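Local coordinates for protein 4-hydroxy-tetrahydrodipicolinate synthase (Thermotoga maritima, PDB 1O5K) that probably catalyses the condensation of pyruvate with aspartate beta-semialdehyde to 4-hydroxy-tetrahydrodipicolinate, a step of lysine biosynthesis, as a homotetramer, at residues K227-L232 / R249-L254. Residues are numbered along the deposited sequence; the frame is centred on the assembly and turned at random.
Sequences KQMVEL and RKLRPL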
ATOM      1  N   LYS A 227     -25.501  23.973  -1.156  1.00 25.41           N
ATOM      2  CA  LYS A 227     -26.741  23.580  -1.838  1.00 27.81           C
ATOM      3  C   LYS A 227     -26.554  22.353  -2.687  1.00 24.97           C
ATOM      4  O   LYS A 227     -27.446  21.494  -2.719  1.00 23.53           O
ATOM      5  CB  LYS A 227     -27.235  24.724  -2.716  1.00 27.98           C
ATOM      6  CG  LYS A 227     -28.471  24.452  -3.572  1.00 33.35           C
ATOM      7  CD  LYS A 227     -28.851  25.795  -4.220  1.00 44.96           C
ATOM      8  CE  LYS A 227     -29.434  25.647  -5.608  1.00 55.79           C
ATOM      9  NZ  LYS A 227     -29.580  26.998  -6.247  1.00 60.30           N
ATOM     10  N   GLN A 228     -25.400  22.255  -3.341  1.00 25.69           N
ATOM     11  CA  GLN A 228     -25.094  21.118  -4.229  1.00 25.92           C
ATOM     12  C   GLN A 228     -24.904  19.838  -3.445  1.00 26.12           C
ATOM     13  O   GLN A 228     -25.445  18.767  -3.820  1.00 26.16           O
ATOM     14  CB  GLN A 228     -23.867  21.444  -5.108  1.00 26.53           C
ATOM     15  CG  GLN A 228     -24.129  22.568  -6.079  1.00 32.17           C
ATOM     16  CD  GLN A 228     -24.259  23.976  -5.466  1.00 39.12           C
ATOM     17  OE1 GLN A 228     -23.586  24.336  -4.483  1.00 29.91           O
ATOM     18  NE2 GLN A 228     -25.135  24.787  -6.073  1.00 44.66           N
ATOM     19  N   MET A 229     -24.179  19.898  -2.318  1.00 25.16           N
ATOM     20  CA  MET A 229     -24.085  18.689  -1.473  1.00 24.74           C
ATOM     21  C   MET A 229     -25.423  18.282  -0.875  1.00 24.10           C
ATOM     22  O   MET A 229     -25.753  17.096  -0.783  1.00 22.13           O
ATOM     23  CB  MET A 229     -23.073  18.896  -0.343  1.00 24.08           C
ATOM     24  CG  MET A 229     -21.670  18.959  -0.806  1.00 30.41           C
ATOM     25  SD  MET A 229     -21.097  17.388  -1.632  1.00 32.79           S
ATOM     26  CE  MET A 229     -21.058  16.179  -0.395  1.00 37.29           C
ATOM     27  N   VAL A 230     -26.240  19.257  -0.525  1.00 22.34           N
ATOM     28  CA  VAL A 230     -27.579  18.958  -0.023  1.00 21.22           C
ATOM     29  C   VAL A 230     -28.397  18.270  -1.085  1.00 22.89           C
ATOM     30  O   VAL A 230     -29.105  17.329  -0.790  1.00 25.55           O
ATOM     31  CB  VAL A 230     -28.282  20.256   0.470  1.00 24.90           C
ATOM     32  CG1 VAL A 230     -29.763  20.068   0.706  1.00 29.25           C
ATOM     33  CG2 VAL A 230     -27.634  20.715   1.728  1.00 24.15           C
ATOM     34  N   GLU A 231     -28.341  18.781  -2.319  1.00 24.33           N
ATOM     35  CA  GLU A 231     -29.041  18.190  -3.457  1.00 27.42           C
ATOM     36  C   GLU A 231     -28.601  16.752  -3.734  1.00 22.51           C
ATOM     37  O   GLU A 231     -29.420  15.947  -4.097  1.00 24.47           O
ATOM     38  CB  GLU A 231     -28.817  19.060  -4.701  1.00 27.26           C
ATOM     39  CG  GLU A 231     -29.369  18.540  -6.011  1.00 40.51           C
ATOM     40  CD  GLU A 231     -29.000  19.422  -7.225  1.00 43.33           C
ATOM     41  OE1 GLU A 231     -29.734  19.334  -8.253  1.00 56.99           O
ATOM     42  OE2 GLU A 231     -27.961  20.162  -7.173  1.00 56.61           O
ATOM     43  N   LEU A 232     -27.321  16.466  -3.605  1.00 23.37           N
ATOM     44  CA  LEU A 232     -26.827  15.117  -3.816  1.00 23.31           C
ATOM     45  C   LEU A 232     -27.556  14.152  -2.898  1.00 24.76           C
ATOM     46  O   LEU A 232     -28.035  13.117  -3.349  1.00 25.01           O
ATOM     47  CB  LEU A 232     -25.307  15.065  -3.630  1.00 22.73           C
ATOM     48  CG  LEU A 232     -24.535  13.769  -3.930  1.00 26.06           C
ATOM     49  CD1 LEU A 232     -23.055  14.060  -4.053  1.00 27.25           C
ATOM     50  CD2 LEU A 232     -24.763  12.708  -2.857  1.00 29.10           C
ATOM     51  N   ARG A 249     -21.186  13.502  -9.895  1.00 19.76           N
ATOM     52  CA  ARG A 249     -20.278  13.629 -11.029  1.00 21.89           C
ATOM     53  C   ARG A 249     -19.933  15.081 -11.319  1.00 23.82           C
ATOM     54  O   ARG A 249     -18.783  15.413 -11.583  1.00 23.59           O
ATOM     55  CB  ARG A 249     -20.868  12.939 -12.260  1.00 26.12           C
ATOM     56  CG  ARG A 249     -21.040  11.376 -12.062  1.00 28.78           C
ATOM     57  CD  ARG A 249     -19.743  10.636 -12.151  1.00 40.45           C
ATOM     58  NE  ARG A 249     -19.750   9.201 -11.779  1.00 32.39           N
ATOM     59  CZ  ARG A 249     -20.325   8.237 -12.500  1.00 39.72           C
ATOM     60  NH1 ARG A 249     -21.064   8.511 -13.589  1.00 36.51           N
ATOM     61  NH2 ARG A 249     -20.206   6.977 -12.109  1.00 34.73           N
ATOM     62  N   LYS A 250     -20.908  15.965 -11.225  1.00 22.09           N
ATOM     63  CA  LYS A 250     -20.643  17.407 -11.514  1.00 27.02           C
ATOM     64  C   LYS A 250     -19.732  18.072 -10.486  1.00 27.88           C
ATOM     65  O   LYS A 250     -18.978  19.002 -10.816  1.00 25.67           O
ATOM     66  CB  LYS A 250     -21.943  18.146 -11.636  1.00 30.96           C
ATOM     67  CG  LYS A 250     -22.646  17.877 -12.957  1.00 36.72           C
ATOM     68  CD  LYS A 250     -23.947  18.662 -13.053  1.00 47.54           C
ATOM     69  CE  LYS A 250     -24.737  18.232 -14.292  1.00 56.34           C
ATOM     70  NZ  LYS A 250     -26.004  19.004 -14.491  1.00 63.88           N
ATOM     71  N   LEU A 251     -19.803  17.567  -9.247  1.00 24.27           N
ATOM     72  CA  LEU A 251     -19.031  18.048  -8.115  1.00 28.25           C
ATOM     73  C   LEU A 251     -17.644  17.447  -8.026  1.00 30.39           C
ATOM     74  O   LEU A 251     -16.781  17.956  -7.295  1.00 29.57           O
ATOM     75  CB  LEU A 251     -19.732  17.738  -6.799  1.00 29.41           C
ATOM     76  CG  LEU A 251     -20.898  18.632  -6.486  1.00 33.59           C
ATOM     77  CD1 LEU A 251     -21.567  18.189  -5.203  1.00 29.46           C
ATOM     78  CD2 LEU A 251     -20.446  20.086  -6.393  1.00 40.21           C
ATOM     79  N   ARG A 252     -17.414  16.370  -8.756  1.00 32.73           N
ATOM     80  CA  ARG A 252     -16.146  15.645  -8.630  1.00 35.43           C
ATOM     81  C   ARG A 252     -14.888  16.501  -8.728  1.00 33.25           C
ATOM     82  O   ARG A 252     -13.972  16.302  -7.936  1.00 33.73           O
ATOM     83  CB  ARG A 252     -16.025  14.509  -9.666  1.00 35.92           C
ATOM     84  CG  ARG A 252     -14.614  13.803  -9.577  1.00 39.88           C
ATOM     85  CD  ARG A 252     -14.383  12.600 -10.505  1.00 46.81           C
ATOM     86  NE  ARG A 252     -13.664  11.464  -9.870  1.00 59.10           N
ATOM     87  CZ  ARG A 252     -14.108  10.753  -8.808  1.00 60.18           C
ATOM     88  NH1 ARG A 252     -15.233  11.087  -8.169  1.00 60.45           N
ATOM     89  NH2 ARG A 252     -13.400   9.722  -8.359  1.00 64.11           N
ATOM     90  N   PRO A 253     -14.800  17.405  -9.699  1.00 30.35           N
ATOM     91  CA  PRO A 253     -13.618  18.272  -9.826  1.00 30.73           C
ATOM     92  C   PRO A 253     -13.359  19.112  -8.580  1.00 29.14           C
ATOM     93  O   PRO A 253     -12.202  19.242  -8.155  1.00 28.96           O
ATOM     94  CB  PRO A 253     -13.973  19.177 -10.993  1.00 30.56           C
ATOM     95  CG  PRO A 253     -15.007  18.353 -11.766  1.00 31.37           C
ATOM     96  CD  PRO A 253     -15.788  17.661 -10.764  1.00 34.53           C
ATOM     97  N   LEU A 254     -14.441  19.628  -7.984  1.00 25.53           N
ATOM     98  CA  LEU A 254     -14.341  20.398  -6.764  1.00 27.51           C
ATOM     99  C   LEU A 254     -13.964  19.495  -5.625  1.00 27.11           C
ATOM    100  O   LEU A 254     -13.127  19.842  -4.802  1.00 29.45           O
ATOM    101  CB  LEU A 254     -15.647  21.172  -6.515  1.00 31.08           C
ATOM    102  CG  LEU A 254     -15.671  22.085  -5.304  1.00 31.46           C
ATOM    103  CD1 LEU A 254     -14.544  23.107  -5.378  1.00 32.98           C
ATOM    104  CD2 LEU A 254     -16.971  22.764  -5.236  1.00 30.67           C
TER
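Gln-228 and Met-229 meet Leu-251 where helix 226-237, which follows the last strand (216-219) of the TIM barrel, packs against the next helix, 241-257; the backbones come nearest at Gln-228 and Leu-251, whose CA atoms are 7.8 Å apart. Helix 241-257 is kinked just past this point: Pro-253 has no N-H to give, and the N of Leu-254 also makes no bond to the turn before. No hydrogen bond joins the two segments, and Leu-251 supplies most of the buried surface. Its side chain leaves the backbone toward helix 226-237; with CG anti to the carbonyl carbon (chi1 -76°), both methyls reach that helix's side chains. CD2 sits against the CB of Gln-228 at 3.9 Å, while the amide of that glutamine turns away through a bend at chi2 (71°). The bend at chi2 of Met-229 sets its sulfur against CD1 of Leu-251, the two side chains crossing at a slant. Met-229 also touches Met-255, further along helix 241-257, and Thr-206 at the start of helix 206-212. Helix 241-257 also reaches the second subunit, where Arg-249 and Arg-252 form salt bridges with Asp-183 and Asp-180 of that chain. Leu-251 CD1 touches both partners, 4.0 Å from Gln-228 CB and 3.7 Å from Met-229 SD.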